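Local structure of cytoplasmic export protein 1 (3VWA) at residues Y482-S487 / L501-P506; P476-L481 / R516-I521; T495-I500 / E528-E533; I441-I446 / A462-K467; I446-S451 / I488-V493. The protein binds tRNA and belongs to the nuclear tRNA export machinery, where it may collect tRNAs from export receptors at the nuclear pore and pass them toward translation. All coordinates share one frame; numbering follows the deposited sequence.

Interaction 1 (Y482-S487 / L501-P506); sequences YGLEKS and LTVIAP
Leu484 and Ile504 run past each other in opposite directions, so that the leucine fork lies alongside the longer branch of the isoleucine. Both methyls of the fork address one methylene: Leu484 CD1 is 4.1 Å from Ile504 CG1, and Leu484 CD2 is 4.2 Å from the same Ile504 CG1. The two residues do not contribute in the same way. Leu484 leaves its helix pointing toward 501-506, whereas the CB of Ile504 heads across the line between the segments, and it is the placing of CG1 beside the backbone N (chi1 -64°) that swings the longer branch back to the leucine. Val503 does point toward 482-487 and adds a second, lighter touch, its CG1 standing 4.3 Å from Leu484 CD1.

The backbones stay well apart, with 8.1 Å between Leu484 CA and Ile504 CA, and 112 Å² is buried in all. These residues join helix 474-487 to helix 493-504, the next helix of the HEAT-repeat array; 501-506 itself falls within a HEAT repeat. Leu484 is further enclosed by Phe465 of helix 454-469 and Leu522 of helix 513-536, while its carbonyl oxygen accepts a hydrogen bond from the Tyr526 hydroxyl.

Ser487 OG bonds back to Gly483 O within 482-487, at 2.6 Å and with the donor tilted 26° from the carbonyl plane. What holds the two segments against each other is therefore hydrocarbon contact alone, governed by shape and burial and not by any directional bond.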
# COMPACT_ATOMS: atom_id res chain seq x y z
N TYR A 482 30.23 -3.25 -28.10
CA TYR A 482 29.23 -2.27 -27.66
C TYR A 482 29.68 -1.51 -26.40
O TYR A 482 29.64 -0.28 -26.32
CB TYR A 482 27.89 -2.98 -27.37
CG TYR A 482 26.82 -2.06 -26.80
CD1 TYR A 482 26.19 -1.11 -27.62
CD2 TYR A 482 26.42 -2.15 -25.45
CE1 TYR A 482 25.21 -0.27 -27.12
CE2 TYR A 482 25.43 -1.30 -24.93
CZ TYR A 482 24.83 -0.36 -25.78
OH TYR A 482 23.84 0.49 -25.33
N GLY A 483 30.09 -2.28 -25.41
CA GLY A 483 30.56 -1.69 -24.17
C GLY A 483 31.80 -0.87 -24.38
O GLY A 483 32.03 0.09 -23.65
N LEU A 484 32.61 -1.23 -25.38
CA LEU A 484 33.80 -0.39 -25.71
C LEU A 484 33.41 0.91 -26.36
O LEU A 484 34.05 1.96 -26.12
CB LEU A 484 34.77 -1.17 -26.61
CG LEU A 484 35.64 -2.24 -25.93
CD1 LEU A 484 36.06 -3.36 -26.88
CD2 LEU A 484 36.89 -1.50 -25.47
N GLU A 485 32.35 0.88 -27.17
CA GLU A 485 31.87 2.13 -27.78
C GLU A 485 31.37 3.07 -26.68
O GLU A 485 31.75 4.24 -26.61
CB GLU A 485 30.75 1.84 -28.79
CG GLU A 485 30.19 3.08 -29.50
CD GLU A 485 28.89 2.73 -30.22
OE1 GLU A 485 28.85 1.72 -30.95
OE2 GLU A 485 27.89 3.43 -30.03
N LYS A 486 30.55 2.53 -25.79
CA LYS A 486 30.07 3.32 -24.69
C LYS A 486 31.16 3.69 -23.69
O LYS A 486 30.95 4.58 -22.93
CB LYS A 486 28.90 2.65 -23.95
CG LYS A 486 27.75 2.18 -24.84
CD LYS A 486 27.02 3.34 -25.50
CE LYS A 486 25.57 2.95 -25.80
NZ LYS A 486 24.97 3.90 -26.77
N SER A 487 32.30 3.03 -23.69
CA SER A 487 33.29 3.27 -22.62
C SER A 487 34.35 4.23 -22.97
O SER A 487 35.24 4.50 -22.15
CB SER A 487 33.98 1.97 -22.25
OG SER A 487 33.04 1.23 -21.52
N LEU A 501 43.87 0.06 -27.50
CA LEU A 501 44.01 -0.21 -28.96
C LEU A 501 44.13 -1.68 -29.30
O LEU A 501 43.47 -2.13 -30.21
CB LEU A 501 45.18 0.53 -29.59
CG LEU A 501 45.16 2.05 -29.49
CD1 LEU A 501 46.39 2.60 -30.19
CD2 LEU A 501 43.87 2.62 -30.11
N THR A 502 44.98 -2.40 -28.56
CA THR A 502 45.18 -3.81 -28.71
C THR A 502 44.12 -4.72 -28.07
O THR A 502 44.11 -5.94 -28.29
CB THR A 502 46.61 -4.23 -28.27
OG1 THR A 502 46.93 -3.65 -26.99
CG2 THR A 502 47.63 -3.76 -29.23
N VAL A 503 43.22 -4.14 -27.25
CA VAL A 503 41.98 -4.83 -26.86
C VAL A 503 40.98 -4.79 -28.04
O VAL A 503 40.31 -5.76 -28.33
CB VAL A 503 41.28 -4.18 -25.64
CG1 VAL A 503 39.90 -4.81 -25.47
CG2 VAL A 503 42.13 -4.28 -24.35
N ILE A 504 40.84 -3.63 -28.68
CA ILE A 504 39.98 -3.54 -29.87
C ILE A 504 40.50 -4.26 -31.07
O ILE A 504 39.79 -5.07 -31.68
CB ILE A 504 39.72 -2.10 -30.27
CG1 ILE A 504 38.92 -1.40 -29.14
CG2 ILE A 504 38.91 -2.06 -31.58
CD1 ILE A 504 38.98 0.10 -29.12
N ALA A 505 41.76 -4.03 -31.41
CA ALA A 505 42.20 -4.38 -32.75
C ALA A 505 42.01 -5.83 -33.22
O ALA A 505 41.80 -6.06 -34.39
CB ALA A 505 43.65 -3.89 -32.96
N PRO A 506 42.11 -6.84 -32.32
CA PRO A 506 41.89 -8.21 -32.77
C PRO A 506 40.54 -8.48 -33.45
O PRO A 506 40.41 -9.38 -34.30
CB PRO A 506 42.05 -9.02 -31.47
CG PRO A 506 43.11 -8.24 -30.73
CD PRO A 506 42.78 -6.78 -31.01

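Interaction 2 (P476-L481 / R516-I521); sequences PRLAAL and RGRAKI
Leu481 sets its fork against the backbone turn at Arg518 and Ala519: CD1 sits over the join between the two residues, and CD2 lies against Ala519 alone. CD1 of Leu481 is 3.8 Å from Arg518 CB and 3.9 Å from Ala519 N, while CD2 of Leu481 meets Ala519 CB at 4.1 Å. With both methyls taken away, an alanine here would probably leave a gap beside Arg518 CB and Ala519 CB. This is where the backbones come nearest, Leu481 CA and Ala519 CA being 6.5 Å apart. The axes of the two short segments approach to 10.2 Å and run nearly parallel, at 13°, which places helix 474-487 beside helix 513-536 in the HEAT-repeat stack, with helix 493-504 between them in the chain.

One turn earlier, Leu478 crosses Arg518 at about a right angle. Its CD2 rests 3.8 Å from Arg518 CD, a contact made possible by the arginine chain running extended from CG to NE. The guanidinium then passes obliquely by the same methyl, and a water in its plane, at its edge, accepts from Arg518 NH1 at 2.9 Å and donates to Leu478 O at 2.6 Å.

Elsewhere around the contact, Leu481 also packs on Leu469 and Leu522, and the adjacent Arg477 forms a salt bridge with Asp510. Arg518 thus works in two parts at the exposed margin: its methylenes extend the leucine packing, and its NH1 is joined to Leu478 O of the facing helix through one water.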
# COMPACT_ATOMS: atom_id res chain seq x y z
N PRO A 476 28.54 -12.43 -27.60
CA PRO A 476 29.35 -11.78 -26.55
C PRO A 476 30.49 -10.92 -27.09
O PRO A 476 30.89 -9.94 -26.44
CB PRO A 476 29.88 -12.95 -25.72
CG PRO A 476 28.87 -14.10 -26.02
CD PRO A 476 28.59 -13.91 -27.48
N ARG A 477 30.96 -11.24 -28.29
CA ARG A 477 31.94 -10.40 -28.98
C ARG A 477 31.30 -9.09 -29.36
O ARG A 477 31.84 -8.00 -29.04
CB ARG A 477 32.53 -11.16 -30.18
CG ARG A 477 32.85 -12.62 -29.84
CD ARG A 477 34.08 -13.14 -30.55
NE ARG A 477 33.87 -13.23 -31.97
CZ ARG A 477 33.39 -14.31 -32.60
NH1 ARG A 477 33.11 -15.41 -31.91
NH2 ARG A 477 33.20 -14.29 -33.90
N LEU A 478 30.12 -9.16 -29.97
CA LEU A 478 29.34 -7.96 -30.28
C LEU A 478 29.01 -7.13 -29.04
O LEU A 478 28.85 -5.93 -29.12
CB LEU A 478 28.04 -8.38 -30.95
CG LEU A 478 28.17 -9.05 -32.33
CD1 LEU A 478 26.83 -9.58 -32.75
CD2 LEU A 478 28.72 -8.11 -33.40
N ALA A 479 28.83 -7.79 -27.90
CA ALA A 479 28.52 -7.09 -26.68
C ALA A 479 29.80 -6.40 -26.16
O ALA A 479 29.73 -5.40 -25.49
CB ALA A 479 27.99 -8.06 -25.61
N ALA A 480 30.96 -6.97 -26.39
CA ALA A 480 32.20 -6.29 -26.01
C ALA A 480 32.36 -4.99 -26.81
O ALA A 480 32.59 -3.92 -26.24
CB ALA A 480 33.41 -7.19 -26.22
N LEU A 481 32.19 -5.08 -28.11
CA LEU A 481 32.37 -3.92 -28.97
C LEU A 481 31.42 -2.84 -28.54
O LEU A 481 31.74 -1.65 -28.62
CB LEU A 481 32.13 -4.28 -30.42
CG LEU A 481 33.10 -5.28 -30.99
CD1 LEU A 481 32.69 -5.62 -32.43
CD2 LEU A 481 34.49 -4.65 -30.95
N ARG A 516 33.93 -7.90 -37.54
CA ARG A 516 34.98 -7.15 -38.24
C ARG A 516 34.46 -5.80 -38.60
O ARG A 516 35.16 -4.83 -38.46
CB ARG A 516 35.45 -7.86 -39.52
CG ARG A 516 36.22 -9.15 -39.29
CD ARG A 516 36.70 -9.77 -40.60
NE ARG A 516 35.79 -10.82 -41.09
CZ ARG A 516 35.12 -10.71 -42.22
NH1 ARG A 516 35.25 -9.61 -42.92
NH2 ARG A 516 34.31 -11.67 -42.65
N GLY A 517 33.21 -5.75 -39.11
CA GLY A 517 32.64 -4.45 -39.58
C GLY A 517 32.47 -3.48 -38.40
O GLY A 517 32.85 -2.30 -38.46
N ARG A 518 31.89 -3.97 -37.30
CA ARG A 518 31.74 -3.08 -36.12
C ARG A 518 33.06 -2.74 -35.49
O ARG A 518 33.23 -1.64 -35.02
CB ARG A 518 30.77 -3.63 -35.07
CG ARG A 518 29.43 -4.01 -35.71
CD ARG A 518 28.45 -4.52 -34.68
NE ARG A 518 27.13 -4.64 -35.29
CZ ARG A 518 26.02 -4.81 -34.59
NH1 ARG A 518 26.09 -4.88 -33.28
NH2 ARG A 518 24.85 -4.91 -35.21
N ALA A 519 34.03 -3.65 -35.51
CA ALA A 519 35.28 -3.39 -34.80
C ALA A 519 36.02 -2.29 -35.53
O ALA A 519 36.74 -1.51 -34.91
CB ALA A 519 36.15 -4.63 -34.75
N LYS A 520 35.93 -2.30 -36.86
CA LYS A 520 36.63 -1.28 -37.66
C LYS A 520 36.11 0.13 -37.33
O LYS A 520 36.89 1.08 -37.18
CB LYS A 520 36.52 -1.57 -39.17
CG LYS A 520 37.26 -0.53 -40.00
CD LYS A 520 37.59 -1.03 -41.41
CE LYS A 520 36.74 -0.31 -42.44
NZ LYS A 520 37.14 1.11 -42.57
N ILE A 521 34.80 0.25 -37.15
CA ILE A 521 34.20 1.55 -36.93
C ILE A 521 34.58 2.03 -35.53
O ILE A 521 34.88 3.16 -35.31
CB ILE A 521 32.68 1.48 -37.16
CG1 ILE A 521 32.35 1.16 -38.64
CG2 ILE A 521 32.03 2.81 -36.79
CD1 ILE A 521 30.85 0.82 -38.90
O HOH W 1 28.23 -4.61 -31.31

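Interaction 3 (T495-I500 / E528-E533); sequences TIANKI and EKLEKE
Ile496 and Ala497 face Lys529 and Leu530 within the HEAT repeat of residues 494-530, whose second helix, 513-536, continues beyond it. The short segments are inclined at 136°, a splayed antiparallel arrangement, with their axes 10.3 Å apart at closest approach.

The contacts across the pair are apolar and fall into two sets. In the first, Ile496 crosses Lys529 at about a right angle and presses its terminal methyl against the lysine methylenes, with Ile496 CD1 3.7 Å from Lys529 CE and 4.0 Å from Lys529 CD. The lysine offers this flank because its CG stands anti to the backbone N (chi1 166°) and the chain continues extended. In the second set, Leu530 touches both residues, its CB 4.3 Å from Ile496 CG2 and its CD1 4.1 Å from Ala497 CB.

The polar partners lie outside the pair. Lys529 NZ reaches beyond Ile496 to hydrogen-bond the carbonyl oxygens of Phe491 and Ile488, so the lysine combines an apolar shaft against this helix with an ammonium fixed on the loop leading into it. Thr495 OG1 is likewise bonded to Asp492, just before the helix, and Lys499 NZ to Asn459 of helix 454-469.

Within 495-500 the backbone widens into a pi-type turn, evidenced by the Ile500 N to Thr495 O hydrogen bond of 3.2 Å.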
# COMPACT_ATOMS: atom_id res chain seq x y z
N THR A 495 45.53 5.71 -21.72
CA THR A 495 45.14 4.33 -21.55
C THR A 495 44.82 3.71 -22.91
O THR A 495 45.20 2.61 -23.17
CB THR A 495 43.95 4.23 -20.59
OG1 THR A 495 44.31 4.96 -19.40
CG2 THR A 495 43.60 2.74 -20.30
N ILE A 496 44.18 4.47 -23.79
CA ILE A 496 43.97 4.05 -25.15
C ILE A 496 45.26 3.55 -25.78
O ILE A 496 45.30 2.41 -26.27
CB ILE A 496 43.28 5.17 -25.99
CG1 ILE A 496 41.80 5.26 -25.55
CG2 ILE A 496 43.36 4.87 -27.49
CD1 ILE A 496 41.27 6.68 -25.69
N ALA A 497 46.28 4.38 -25.75
CA ALA A 497 47.60 4.14 -26.31
C ALA A 497 48.39 3.04 -25.60
O ALA A 497 49.12 2.30 -26.27
CB ALA A 497 48.39 5.43 -26.24
N ASN A 498 48.27 2.98 -24.27
CA ASN A 498 48.98 2.00 -23.44
C ASN A 498 48.33 0.64 -23.64
O ASN A 498 48.97 -0.36 -23.41
CB ASN A 498 48.78 2.26 -21.91
CG ASN A 498 49.78 3.24 -21.29
OD1 ASN A 498 50.11 4.32 -21.85
ND2 ASN A 498 50.28 2.87 -20.08
N LYS A 499 47.03 0.61 -23.93
CA LYS A 499 46.28 -0.62 -23.65
C LYS A 499 45.07 -0.93 -24.52
O LYS A 499 44.96 -2.01 -25.08
CB LYS A 499 45.83 -0.57 -22.17
CG LYS A 499 45.03 -1.78 -21.71
CD LYS A 499 44.71 -1.65 -20.23
CE LYS A 499 45.97 -1.82 -19.38
NZ LYS A 499 45.62 -2.59 -18.16
N ILE A 500 44.13 0.01 -24.62
CA ILE A 500 42.82 -0.27 -25.28
C ILE A 500 42.91 -0.57 -26.79
O ILE A 500 42.10 -1.40 -27.34
CB ILE A 500 41.81 0.90 -25.00
CG1 ILE A 500 41.77 1.24 -23.50
CG2 ILE A 500 40.43 0.55 -25.44
CD1 ILE A 500 41.52 0.02 -22.63
N GLU A 528 40.83 8.18 -33.69
CA GLU A 528 40.54 9.62 -33.86
C GLU A 528 40.70 10.34 -32.55
O GLU A 528 41.33 11.41 -32.49
CB GLU A 528 39.10 9.82 -34.37
CG GLU A 528 38.99 10.16 -35.86
CD GLU A 528 38.28 9.09 -36.70
OE1 GLU A 528 38.97 8.38 -37.47
OE2 GLU A 528 37.02 8.98 -36.60
N LYS A 529 40.18 9.73 -31.47
CA LYS A 529 40.36 10.35 -30.17
C LYS A 529 41.84 10.51 -29.83
O LYS A 529 42.27 11.59 -29.43
CB LYS A 529 39.55 9.62 -29.09
CG LYS A 529 39.96 10.02 -27.68
CD LYS A 529 38.87 9.73 -26.65
CE LYS A 529 39.43 9.87 -25.25
NZ LYS A 529 38.26 9.66 -24.32
N LEU A 530 42.62 9.45 -30.06
CA LEU A 530 44.08 9.49 -29.81
C LEU A 530 44.79 10.50 -30.67
O LEU A 530 45.66 11.24 -30.18
CB LEU A 530 44.73 8.12 -30.00
CG LEU A 530 46.25 7.87 -29.89
CD1 LEU A 530 46.88 8.42 -28.60
CD2 LEU A 530 46.56 6.36 -30.04
N GLU A 531 44.45 10.49 -31.97
CA GLU A 531 45.08 11.42 -32.92
C GLU A 531 44.87 12.90 -32.56
O GLU A 531 45.80 13.71 -32.70
CB GLU A 531 44.58 11.16 -34.35
N LYS A 532 43.66 13.21 -32.08
CA LYS A 532 43.27 14.58 -31.72
C LYS A 532 44.06 15.09 -30.54
O LYS A 532 44.48 16.24 -30.54
CB LYS A 532 41.78 14.67 -31.40
N GLU A 533 44.26 14.23 -29.54
CA GLU A 533 44.98 14.65 -28.36
C GLU A 533 46.47 14.80 -28.67
O GLU A 533 47.12 15.76 -28.21
CB GLU A 533 44.70 13.72 -27.19

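Interaction 4 (I441-I446 / A462-K467); sequences IIISKI and ATAFTK
Ala464, Ser444 and Ile443 bury the most area where two successive helices of the HEAT-repeat region, 433-446 and 454-469, pack together. The contact is small, 123 Å² in total, and lies in the interior of the stack.

Ala464 points its methyl toward 441-446 and is received by both branches of Ile443: Ala464 CB lies 4.1 Å from Ile443 CD1 and also 4.1 Å from Ile443 CG2. The isoleucine holds the alanine methyl in its fork because CG2 stands anti to the backbone N while CG1 lies beside it (chi1 -69°). At this place the chains are nearest, with Ile443 CA 7.7 Å from Ala464 CA. Ile443 also rests on Leu424 of helix 413-427.

Ser444 meets the ring of Phe465 at its edge, near the ring plane. Its OG is 3.5 Å from both Phe465 CE1 and Phe465 CZ, facing the C-H rim, an approach in which the weakly positive ring hydrogens would probably suit the oxygen. The hydroxyl's hydrogen bond goes elsewhere, to Val440 O in its own helix, so the approach to the ring is a packing contact. Phe465 in turn wedges on toward the following helices, touching Leu484, Ser487 and Val503.

On helix 454-469, Ala462 O takes two donors of Thr466 from opposite faces of its carbonyl plane: Thr466 N at 3.0 Å and Thr466 OG1 at 2.7 Å, the hydroxyl standing above the plane, 36° out of it.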
# COMPACT_ATOMS: atom_id res chain seq x y z
N ILE A 441 27.96 -6.51 -20.48
CA ILE A 441 27.05 -5.34 -20.41
C ILE A 441 26.99 -4.90 -18.96
O ILE A 441 27.29 -3.76 -18.65
CB ILE A 441 25.64 -5.67 -20.98
CG1 ILE A 441 25.75 -6.20 -22.40
CG2 ILE A 441 24.73 -4.45 -21.00
CD1 ILE A 441 26.22 -5.17 -23.43
N ILE A 442 26.72 -5.85 -18.05
CA ILE A 442 26.57 -5.49 -16.62
C ILE A 442 27.89 -4.97 -16.04
O ILE A 442 27.89 -4.02 -15.21
CB ILE A 442 26.01 -6.67 -15.75
CG1 ILE A 442 24.56 -7.07 -16.12
CG2 ILE A 442 26.08 -6.36 -14.29
CD1 ILE A 442 23.63 -5.87 -16.40
N ILE A 443 28.99 -5.63 -16.40
CA ILE A 443 30.28 -5.16 -15.93
C ILE A 443 30.57 -3.70 -16.43
O ILE A 443 31.11 -2.92 -15.67
CB ILE A 443 31.43 -6.07 -16.38
CG1 ILE A 443 31.33 -7.40 -15.67
CG2 ILE A 443 32.78 -5.35 -16.16
CD1 ILE A 443 32.24 -8.46 -16.28
N SER A 444 30.24 -3.38 -17.69
CA SER A 444 30.43 -2.04 -18.20
C SER A 444 29.61 -1.07 -17.41
O SER A 444 30.10 -0.02 -16.97
CB SER A 444 29.97 -1.95 -19.64
OG SER A 444 30.73 -2.83 -20.40
N LYS A 445 28.36 -1.45 -17.20
CA LYS A 445 27.42 -0.67 -16.45
C LYS A 445 27.94 -0.27 -15.08
O LYS A 445 27.91 0.92 -14.74
CB LYS A 445 26.08 -1.40 -16.41
CG LYS A 445 24.90 -0.55 -16.00
CD LYS A 445 23.58 -1.13 -16.51
CE LYS A 445 22.44 -0.52 -15.73
NZ LYS A 445 21.17 -1.32 -15.69
N ILE A 446 28.45 -1.22 -14.31
CA ILE A 446 28.82 -0.96 -12.94
C ILE A 446 30.27 -0.49 -12.70
O ILE A 446 30.59 -0.18 -11.58
CB ILE A 446 28.63 -2.20 -11.99
CG1 ILE A 446 29.83 -3.14 -12.07
CG2 ILE A 446 27.27 -2.88 -12.21
CD1 ILE A 446 29.55 -4.56 -11.60
N ALA A 462 39.33 -3.48 -19.57
CA ALA A 462 40.16 -4.09 -20.64
C ALA A 462 40.12 -5.58 -20.53
O ALA A 462 39.99 -6.27 -21.55
CB ALA A 462 41.61 -3.60 -20.65
N THR A 463 40.25 -6.09 -19.29
CA THR A 463 40.24 -7.55 -19.07
C THR A 463 38.88 -8.20 -19.45
O THR A 463 38.83 -9.28 -20.04
CB THR A 463 40.52 -7.90 -17.58
OG1 THR A 463 41.71 -7.24 -17.11
CG2 THR A 463 40.66 -9.43 -17.41
N ALA A 464 37.79 -7.58 -19.04
CA ALA A 464 36.48 -8.13 -19.32
C ALA A 464 36.19 -8.12 -20.82
O ALA A 464 35.60 -9.08 -21.35
CB ALA A 464 35.41 -7.34 -18.56
N PHE A 465 36.58 -7.04 -21.51
CA PHE A 465 36.35 -6.95 -22.96
C PHE A 465 37.23 -7.91 -23.78
O PHE A 465 36.80 -8.49 -24.78
CB PHE A 465 36.61 -5.51 -23.44
CG PHE A 465 35.61 -4.49 -22.95
CD1 PHE A 465 34.25 -4.77 -22.90
CD2 PHE A 465 36.04 -3.22 -22.61
CE1 PHE A 465 33.33 -3.81 -22.47
CE2 PHE A 465 35.13 -2.27 -22.21
CZ PHE A 465 33.77 -2.56 -22.13
N THR A 466 38.48 -8.06 -23.39
CA THR A 466 39.41 -9.03 -24.00
C THR A 466 38.85 -10.46 -23.91
O THR A 466 38.81 -11.19 -24.92
CB THR A 466 40.75 -8.97 -23.26
OG1 THR A 466 41.34 -7.68 -23.46
CG2 THR A 466 41.72 -10.07 -23.71
N LYS A 467 38.39 -10.84 -22.71
CA LYS A 467 37.72 -12.13 -22.50
C LYS A 467 36.53 -12.37 -23.43
O LYS A 467 36.45 -13.42 -24.06
CB LYS A 467 37.29 -12.27 -21.02
CG LYS A 467 36.83 -13.64 -20.56
CD LYS A 467 37.67 -14.78 -21.09
CE LYS A 467 37.52 -15.99 -20.17
NZ LYS A 467 37.45 -17.24 -20.96

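Interaction 5 (I446-S451 / I488-V493); sequences ISTILS and IELFDV
Two inter-helix loops of the HEAT-repeat region meet where Leu490 reaches across to Ser447 and Thr448. The first loop follows helix 433-446; the second follows helix 474-487 and begins with a 3-10 segment at 488-490, marked by the Phe491 N to Ile488 O hydrogen bond of 3.2 Å.

Leu490 points toward 446-451 and crosses Thr448 at about a right angle. Both of its methyls close on one methyl of the threonine: Leu490 CD2 is 3.6 Å from Thr448 CG2, and Leu490 CD1 is 3.8 Å from that same CG2. Thr448 presents carbon and not oxygen here, since its OG1 is tucked between the backbone N and the carbonyl carbon (chi1 46°), leaving CG2 anti to the carbonyl carbon and directed at the leucine. Ser447 adds a polar atom to an apolar neighbour, its OG lying 3.9 Å from Leu490 CD1. That hydroxyl already has its mate in Ser444 O, one turn back, so the leucine methyl does not deprive it of a hydrogen bond.

The meeting is shallow: Thr448 CA and Leu490 CA are 8.4 Å apart, and only 89 Å² is buried, with Thr448 on the exposed side and Ser447 on the buried one. Farther along, Asp492 is the N-cap of helix 493-504. Helix 454-469 lies alongside both loops, Ser447 and Phe491 each touching its Leu461 and Arg457 bonding Leu490 O, while Phe491 packs on Tyr526 of helix 513-536.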
# COMPACT_ATOMS: atom_id res chain seq x y z
N ILE A 446 28.45 -1.22 -14.31
CA ILE A 446 28.82 -0.96 -12.94
C ILE A 446 30.27 -0.49 -12.70
O ILE A 446 30.59 -0.18 -11.58
CB ILE A 446 28.63 -2.20 -11.99
CG1 ILE A 446 29.83 -3.14 -12.07
CG2 ILE A 446 27.27 -2.88 -12.21
CD1 ILE A 446 29.55 -4.56 -11.60
N SER A 447 31.11 -0.50 -13.73
CA SER A 447 32.53 -0.18 -13.65
C SER A 447 32.86 1.14 -12.98
O SER A 447 33.82 1.21 -12.24
CB SER A 447 33.11 -0.16 -15.05
OG SER A 447 32.55 0.92 -15.83
N THR A 448 32.04 2.14 -13.20
CA THR A 448 32.24 3.46 -12.66
C THR A 448 31.69 3.62 -11.25
O THR A 448 31.90 4.70 -10.67
CB THR A 448 31.53 4.55 -13.51
OG1 THR A 448 30.22 4.12 -13.79
CG2 THR A 448 32.23 4.75 -14.83
N ILE A 449 30.96 2.63 -10.71
CA ILE A 449 30.56 2.75 -9.27
C ILE A 449 31.40 1.94 -8.28
O ILE A 449 31.14 1.96 -7.09
CB ILE A 449 29.05 2.47 -8.97
CG1 ILE A 449 28.76 1.00 -9.15
CG2 ILE A 449 28.17 3.46 -9.73
CD1 ILE A 449 27.32 0.74 -9.47
N LEU A 450 32.40 1.24 -8.79
CA LEU A 450 33.38 0.63 -7.93
C LEU A 450 34.16 1.72 -7.18
O LEU A 450 34.40 2.82 -7.69
CB LEU A 450 34.33 -0.27 -8.75
CG LEU A 450 33.81 -1.67 -9.13
CD1 LEU A 450 32.30 -1.79 -9.24
CD2 LEU A 450 34.42 -2.10 -10.45
N SER A 451 34.51 1.45 -5.94
CA SER A 451 35.45 2.36 -5.30
C SER A 451 36.91 1.88 -5.58
O SER A 451 37.56 1.28 -4.74
CB SER A 451 35.12 2.57 -3.81
OG SER A 451 35.69 1.56 -2.99
N ILE A 488 34.29 4.74 -24.20
CA ILE A 488 35.38 5.56 -24.71
C ILE A 488 35.62 6.76 -23.81
O ILE A 488 36.75 7.14 -23.57
CB ILE A 488 35.13 5.97 -26.21
CG1 ILE A 488 36.40 6.49 -26.83
CG2 ILE A 488 33.97 6.99 -26.34
CD1 ILE A 488 36.32 6.75 -28.33
N GLU A 489 34.56 7.35 -23.29
CA GLU A 489 34.75 8.47 -22.37
C GLU A 489 35.41 8.09 -21.05
O GLU A 489 35.83 9.00 -20.32
CB GLU A 489 33.42 9.15 -22.03
CG GLU A 489 32.24 8.66 -22.80
CD GLU A 489 31.09 9.63 -22.69
OE1 GLU A 489 30.02 9.17 -22.20
OE2 GLU A 489 31.30 10.85 -23.04
N LEU A 490 35.51 6.79 -20.75
CA LEU A 490 36.17 6.36 -19.48
C LEU A 490 37.66 6.04 -19.66
O LEU A 490 38.36 5.73 -18.68
CB LEU A 490 35.48 5.15 -18.89
CG LEU A 490 33.96 5.19 -18.75
CD1 LEU A 490 33.40 3.86 -18.30
CD2 LEU A 490 33.54 6.32 -17.80
N PHE A 491 38.12 6.09 -20.91
CA PHE A 491 39.54 5.90 -21.24
C PHE A 491 40.16 7.19 -21.75
O PHE A 491 39.77 7.75 -22.86
CB PHE A 491 39.71 4.81 -22.31
CG PHE A 491 39.09 3.49 -21.94
CD1 PHE A 491 39.46 2.83 -20.79
CD2 PHE A 491 38.16 2.90 -22.78
CE1 PHE A 491 38.87 1.62 -20.46
CE2 PHE A 491 37.60 1.66 -22.49
CZ PHE A 491 37.94 1.02 -21.31
N ASP A 492 41.12 7.70 -20.97
CA ASP A 492 41.90 8.84 -21.46
C ASP A 492 42.89 8.33 -22.53
O ASP A 492 43.01 7.10 -22.75
CB ASP A 492 42.67 9.52 -20.34
CG ASP A 492 43.64 8.57 -19.64
OD1 ASP A 492 44.02 7.53 -20.23
OD2 ASP A 492 44.08 8.87 -18.53
N VAL A 493 43.58 9.24 -23.22
CA VAL A 493 44.29 8.84 -24.43
C VAL A 493 45.48 8.04 -24.05
O VAL A 493 45.94 7.22 -24.81
CB VAL A 493 44.75 10.00 -25.36
CG1 VAL A 493 43.59 10.50 -26.22
CG2 VAL A 493 45.41 11.12 -24.55

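Overall arrangement
All five contacts lie toward the C-terminal end of the HEAT-repeat array, 39 to 53 Å from the centre of the chain. Interactions 1 and 2 have centres 8 Å apart and share helix 474-487, while interactions 1 and 3 share helix 493-504. Phe465 ties interaction 4 to interaction 1, its CD2 lying 3.4 Å from Leu484 CD2. Interaction 5 overlaps interaction 4 at Ile446 and is linked to interaction 3 by Lys529 NZ, 2.8 Å from Phe491 O. Interactions 2 and 5 remain separate, with centres about 19 Å apart and nearest atoms about 8 Å. Interactions 1, 3 and 4 join consecutive helices, interaction 2 next-but-one helices, and interaction 5 the loops after helices 433-446 and 474-487.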